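Side-chain contacts in laccase (Uncultured bacterium, PDB 4F7K), which probably oxidises phenolic and related substrates as a laccase of the multicopper oxidase family, coupling this to the reduction of dioxygen to water: residues P35-R40 with F99-H104; A93-T98 with P279-T284. All coordinates share one frame; numbering follows the deposited sequence.

Contact 1 of 2, residues P35-R40 with F99-H104; sequences PVLRAR and FWYHSH
Tyr101 meets Pro35 with its hydroxyl and Leu37 with the CD2-CE2 flank of its ring. Its hydroxyl donates a hydrogen bond to the backbone carbonyl of Pro35, OH to O 2.7 Å, arriving in the carbonyl plane on a lone pair at a C=O...donor angle of 137°. The acceptor lies at the edge of the tyrosine ring, near its plane. The same OH also touches the proline ring, 3.2 Å from Pro35 CD. Pro35 N has no hydrogen to offer, and the carbonyl does the polar work. One methyl of Leu37 comes in obliquely against the ring, CD1 to Tyr101 CE2 3.5 Å, the two side chains crossing at about a right angle.

The CB of Tyr101 points toward residues 35-40, and chi1 64° sets CG between backbone N and carbonyl carbon, the crowded position, from where the ring extends to Pro35 and Leu37. Strand 116-122 lies between the two strands in their shared sheet, and a long aromatic suits that span. Outward from this shell, Phe28 meets the Tyr101 ring edge-to-face, while Phe45 and Ile47 of strand 44-51 pack on Leu37, whose branched apolar side chain suits this shared place, between the two sheets of a cupredoxin-like sandwich. Tyrosine therefore fills an apolar core with its ring while the hydroxyl of this buried residue is satisfied by the main-chain oxygen of Pro35.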
loop_
_atom_site.group_PDB
_atom_site.type_symbol
_atom_site.label_atom_id
_atom_site.label_comp_id
_atom_site.label_asym_id
_atom_site.label_seq_id
_atom_site.Cartn_x
_atom_site.Cartn_y
_atom_site.Cartn_z
ATOM N N PRO A 35 -7.361 11.094 -5.755
ATOM C CA PRO A 35 -7.950 10.406 -6.898
ATOM C C PRO A 35 -7.300 9.053 -7.181
ATOM O O PRO A 35 -6.108 8.901 -6.928
ATOM C CB PRO A 35 -7.629 11.348 -8.077
ATOM C CG PRO A 35 -6.361 12.069 -7.625
ATOM C CD PRO A 35 -6.598 12.296 -6.162
ATOM N N VAL A 36 -8.088 8.103 -7.677
ATOM C CA VAL A 36 -7.609 6.827 -8.216
ATOM C C VAL A 36 -6.921 7.086 -9.550
ATOM O O VAL A 36 -7.553 7.523 -10.495
ATOM C CB VAL A 36 -8.822 5.839 -8.547
ATOM C CG1 VAL A 36 -8.329 4.463 -8.934
ATOM C CG2 VAL A 36 -9.797 5.722 -7.390
ATOM N N LEU A 37 -5.623 6.837 -9.620
ATOM C CA LEU A 37 -4.882 6.903 -10.875
ATOM C C LEU A 37 -4.901 5.522 -11.534
ATOM O O LEU A 37 -4.582 4.526 -10.896
ATOM C CB LEU A 37 -3.443 7.374 -10.611
ATOM C CG LEU A 37 -3.402 8.706 -9.825
ATOM C CD1 LEU A 37 -1.989 9.019 -9.446
ATOM C CD2 LEU A 37 -4.027 9.877 -10.616
ATOM N N ARG A 38 -5.307 5.484 -12.801
ATOM C CA ARG A 38 -5.517 4.259 -13.544
ATOM C C ARG A 38 -4.741 4.295 -14.852
ATOM O O ARG A 38 -4.690 5.329 -15.511
ATOM C CB ARG A 38 -7.009 4.103 -13.878
ATOM C CG ARG A 38 -7.687 3.027 -13.074
ATOM C CD ARG A 38 -9.075 3.426 -12.451
ATOM N NE ARG A 38 -9.696 2.284 -11.743
ATOM C CZ ARG A 38 -9.752 1.028 -12.230
ATOM N NH1 ARG A 38 -9.242 0.731 -13.426
ATOM N NH2 ARG A 38 -10.328 0.057 -11.531
ATOM N N ALA A 39 -4.144 3.154 -15.217
ATOM C CA ALA A 39 -3.564 2.954 -16.556
ATOM C C ALA A 39 -3.467 1.464 -16.840
ATOM O O ALA A 39 -3.340 0.688 -15.917
ATOM C CB ALA A 39 -2.186 3.596 -16.625
ATOM N N ARG A 40 -3.523 1.050 -18.101
ATOM C CA ARG A 40 -3.318 -0.358 -18.435
ATOM C C ARG A 40 -1.831 -0.707 -18.281
ATOM O O ARG A 40 -0.953 0.143 -18.471
ATOM C CB ARG A 40 -3.812 -0.679 -19.873
ATOM C CG ARG A 40 -5.248 -0.260 -20.125
ATOM C CD ARG A 40 -5.763 -0.684 -21.501
ATOM N NE ARG A 40 -6.576 -1.895 -21.421
ATOM N N PHE A 99 -1.514 -0.715 -6.561
ATOM C CA PHE A 99 -0.369 -0.006 -6.001
ATOM C C PHE A 99 -0.923 1.214 -5.271
ATOM O O PHE A 99 -2.149 1.330 -5.133
ATOM C CB PHE A 99 0.638 0.318 -7.122
ATOM C CG PHE A 99 1.223 -0.925 -7.756
ATOM C CD1 PHE A 99 2.209 -1.662 -7.105
ATOM C CD2 PHE A 99 0.761 -1.378 -8.991
ATOM C CE1 PHE A 99 2.734 -2.819 -7.659
ATOM C CE2 PHE A 99 1.282 -2.530 -9.564
ATOM C CZ PHE A 99 2.277 -3.270 -8.893
ATOM N N TRP A 100 -0.046 2.102 -4.785
ATOM C CA TRP A 100 -0.500 3.379 -4.266
ATOM C C TRP A 100 0.564 4.432 -4.330
ATOM O O TRP A 100 1.695 4.157 -4.685
ATOM C CB TRP A 100 -1.124 3.234 -2.858
ATOM C CG TRP A 100 -0.238 2.836 -1.663
ATOM C CD1 TRP A 100 0.496 1.688 -1.495
ATOM C CD2 TRP A 100 -0.166 3.534 -0.422
ATOM N NE1 TRP A 100 1.065 1.656 -0.231
ATOM C CE2 TRP A 100 0.679 2.793 0.438
ATOM C CE3 TRP A 100 -0.720 4.737 0.037
ATOM C CZ2 TRP A 100 0.980 3.218 1.733
ATOM C CZ3 TRP A 100 -0.423 5.158 1.322
ATOM C CH2 TRP A 100 0.437 4.412 2.162
ATOM N N TYR A 101 0.194 5.665 -4.006
ATOM C CA TYR A 101 1.138 6.766 -4.055
ATOM C C TYR A 101 1.020 7.619 -2.785
ATOM O O TYR A 101 -0.058 7.739 -2.192
ATOM C CB TYR A 101 0.873 7.565 -5.336
ATOM C CG TYR A 101 -0.493 8.229 -5.393
ATOM C CD1 TYR A 101 -0.690 9.517 -4.839
ATOM C CD2 TYR A 101 -1.585 7.614 -6.030
ATOM C CE1 TYR A 101 -1.946 10.159 -4.897
ATOM C CE2 TYR A 101 -2.844 8.260 -6.101
ATOM C CZ TYR A 101 -2.997 9.541 -5.515
ATOM O OH TYR A 101 -4.192 10.225 -5.579
ATOM N N HIS A 102 2.118 8.195 -2.312
ATOM C CA HIS A 102 1.998 8.996 -1.113
ATOM C C HIS A 102 3.141 10.003 -1.060
ATOM O O HIS A 102 4.173 9.797 -1.695
ATOM C CB HIS A 102 1.919 8.105 0.148
ATOM C CG HIS A 102 3.060 7.143 0.262
ATOM N ND1 HIS A 102 4.330 7.538 0.621
ATOM C CD2 HIS A 102 3.140 5.817 0.002
ATOM C CE1 HIS A 102 5.138 6.495 0.614
ATOM N NE2 HIS A 102 4.441 5.437 0.248
ATOM N N SER A 103 2.974 11.092 -0.329
ATOM C CA SER A 103 4.101 11.983 -0.140
ATOM C C SER A 103 5.292 11.178 0.408
ATOM O O SER A 103 5.128 10.222 1.174
ATOM C CB SER A 103 3.758 13.180 0.757
ATOM O OG SER A 103 3.973 12.881 2.137
ATOM N N HIS A 104 6.484 11.578 -0.003
ATOM C CA HIS A 104 7.719 10.856 0.342
ATOM C C HIS A 104 7.982 10.789 1.843
ATOM O O HIS A 104 8.705 9.902 2.301
ATOM C CB HIS A 104 8.923 11.537 -0.320
ATOM C CG HIS A 104 9.427 12.716 0.449
ATOM N ND1 HIS A 104 8.740 13.924 0.502
ATOM C CD2 HIS A 104 10.507 12.855 1.255
ATOM C CE1 HIS A 104 9.405 14.766 1.278
ATOM N NE2 HIS A 104 10.485 14.145 1.736
#

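Contact 2 of 2, residues A93-T98 with P279-T284; sequences APDAGT and PPNEVT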
loop_
_atom_site.group_PDB
_atom_site.type_symbol
_atom_site.label_atom_id
_atom_site.label_comp_id
_atom_site.label_asym_id
_atom_site.label_seq_id
_atom_site.Cartn_x
_atom_site.Cartn_y
_atom_site.Cartn_z
ATOM N N ALA A 93 4.098 1.829 -16.415
ATOM C CA ALA A 93 3.846 0.863 -15.347
ATOM C C ALA A 93 3.904 -0.539 -15.939
ATOM O O ALA A 93 3.114 -0.873 -16.821
ATOM C CB ALA A 93 2.504 1.129 -14.658
ATOM N N PRO A 94 4.871 -1.357 -15.496
ATOM C CA PRO A 94 5.090 -2.633 -16.175
ATOM C C PRO A 94 4.318 -3.799 -15.534
ATOM O O PRO A 94 4.228 -4.876 -16.130
ATOM C CB PRO A 94 6.605 -2.837 -16.014
ATOM C CG PRO A 94 6.868 -2.236 -14.629
ATOM C CD PRO A 94 5.903 -1.094 -14.469
ATOM N N ASP A 95 3.797 -3.607 -14.323
ATOM C CA ASP A 95 3.063 -4.682 -13.645
ATOM C C ASP A 95 1.634 -4.348 -13.362
ATOM O O ASP A 95 1.326 -3.254 -12.871
ATOM C CB ASP A 95 3.717 -5.084 -12.332
ATOM C CG ASP A 95 5.182 -5.218 -12.450
ATOM O OD1 ASP A 95 5.636 -6.069 -13.231
ATOM O OD2 ASP A 95 5.888 -4.441 -11.780
ATOM N N ALA A 96 0.766 -5.313 -13.631
ATOM C CA ALA A 96 -0.645 -5.152 -13.360
ATOM C C ALA A 96 -0.876 -5.317 -11.864
ATOM O O ALA A 96 -0.400 -6.276 -11.265
ATOM C CB ALA A 96 -1.465 -6.157 -14.138
ATOM N N GLY A 97 -1.627 -4.405 -11.271
ATOM C CA GLY A 97 -2.067 -4.636 -9.905
ATOM C C GLY A 97 -2.453 -3.382 -9.134
ATOM O O GLY A 97 -2.572 -2.312 -9.713
ATOM N N THR A 98 -2.672 -3.580 -7.829
ATOM C CA THR A 98 -3.027 -2.540 -6.873
ATOM C C THR A 98 -1.759 -1.972 -6.245
ATOM O O THR A 98 -0.997 -2.662 -5.530
ATOM C CB THR A 98 -3.901 -3.115 -5.764
ATOM O OG1 THR A 98 -5.003 -3.799 -6.350
ATOM C CG2 THR A 98 -4.421 -2.016 -4.852
ATOM N N PRO A 279 -3.432 -13.301 -14.015
ATOM C CA PRO A 279 -2.280 -13.543 -14.901
ATOM C C PRO A 279 -0.991 -13.024 -14.256
ATOM O O PRO A 279 -1.011 -11.966 -13.596
ATOM C CB PRO A 279 -2.620 -12.751 -16.172
ATOM C CG PRO A 279 -3.726 -11.822 -15.797
ATOM C CD PRO A 279 -4.462 -12.453 -14.650
ATOM N N PRO A 280 0.117 -13.769 -14.403
ATOM C CA PRO A 280 1.314 -13.419 -13.634
ATOM C C PRO A 280 2.001 -12.178 -14.181
ATOM O O PRO A 280 1.821 -11.830 -15.338
ATOM C CB PRO A 280 2.230 -14.658 -13.803
ATOM C CG PRO A 280 1.367 -15.725 -14.452
ATOM C CD PRO A 280 0.335 -14.978 -15.234
ATOM N N ASN A 281 2.755 -11.506 -13.324
ATOM C CA ASN A 281 3.653 -10.417 -13.719
ATOM C C ASN A 281 5.023 -11.023 -13.943
ATOM O O ASN A 281 5.278 -12.098 -13.425
ATOM C CB ASN A 281 3.711 -9.358 -12.597
ATOM C CG ASN A 281 2.465 -8.510 -12.539
ATOM O OD1 ASN A 281 2.056 -8.027 -11.457
ATOM N ND2 ASN A 281 1.853 -8.292 -13.702
ATOM N N GLU A 282 5.914 -10.353 -14.671
ATOM C CA GLU A 282 7.249 -10.915 -14.904
ATOM C C GLU A 282 8.085 -10.961 -13.615
ATOM O O GLU A 282 8.464 -9.922 -13.071
ATOM C CB GLU A 282 7.999 -10.161 -16.010
ATOM C CG GLU A 282 7.263 -10.046 -17.360
ATOM C CD GLU A 282 7.299 -11.307 -18.235
ATOM O OE1 GLU A 282 8.247 -12.135 -18.140
ATOM O OE2 GLU A 282 6.364 -11.453 -19.065
ATOM N N VAL A 283 8.352 -12.163 -13.105
ATOM C CA VAL A 283 9.205 -12.279 -11.911
ATOM C C VAL A 283 10.497 -13.031 -12.212
ATOM O O VAL A 283 10.479 -14.151 -12.753
ATOM C CB VAL A 283 8.424 -12.710 -10.568
ATOM C CG1 VAL A 283 6.964 -13.142 -10.821
ATOM C CG2 VAL A 283 9.179 -13.745 -9.737
ATOM N N THR A 284 11.620 -12.369 -11.932
ATOM C CA THR A 284 12.936 -12.935 -12.205
ATOM C C THR A 284 13.359 -13.808 -11.037
ATOM O O THR A 284 13.554 -13.317 -9.923
ATOM C CB THR A 284 14.007 -11.845 -12.527
ATOM O OG1 THR A 284 13.641 -11.144 -13.723
ATOM C CG2 THR A 284 15.391 -12.481 -12.748
#
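One face of the flat Asn281 amide is covered by Asp95 CB, 3.7 Å from Asn281 CG; at its far end Ala96 O lies close to the amide plane, while Ala96 N is displaced from it to the Asp95 side. As modelled, Asn281 OD1 is 3.0 Å from Ala96 O and Asn281 ND2 is 3.2 Å from Ala96 N. Which end is nitrogen is doubtful, the group having probably been built turned over. An amide, with donor and acceptor side by side, is probably suited to face a backbone N and O. The methyl of Ala96 lies beside the end of the amide. The Asp95 carboxylate is turned 49° from the amide plane and meets the asparagine stem, its OD1 3.9 Å from Asn281 CB.

Asn281 CG lies beside its own backbone N, opposite the carbonyl carbon (chi1 -75°), which carries the amide across to the 93-98 turn. With an alanine here, the backbone N and O of Ala96 would probably lose the polar group that faces them, and a gap would be likely to open beside Asp95 CB.

The contact joins different parts of a three-domain multicopper oxidase. Residues 93-98 lead into strand 97-103 of the first cupredoxin-like domain, whereas 279-284 belong to the loop running from strand 256-261 to strand 290-295, between the second and third. Met214 and Pro215 of the second domain also pack on Asn281, and Gln41 touches both Asn281 and Ala96.

The strongest polar partner of Asp95 is Arg65, whose NH1 forms a salt bridge with Asp95 OD1. The same NH1 donates to the backbone O of Glu282, linking the carboxylate to the loop. A small alanine suits position 96, where Gln41 and Glu123 close in on its methyl.

Overall arrangement
Strand 97-103 links the two contacts, whose centres are 16 Å apart: contact 2 uses the turn entering it and contact 1 its later part. Contact 1 lies within the first domain, whereas contact 2 ties that domain to the loop between the second and third. Their segments adjoin at Thr98 and Phe99 without otherwise touching. Just beyond Tyr101 comes the His102-Ser103-His104 sequence, a motif that in related multicopper oxidases supplies ligands to the trinuclear copper cluster; contact 1 is thus the nearer to that probable site along the strand. A glycerol about 5 Å from the Pro35 side chain probably comes from the crystallisation liquor.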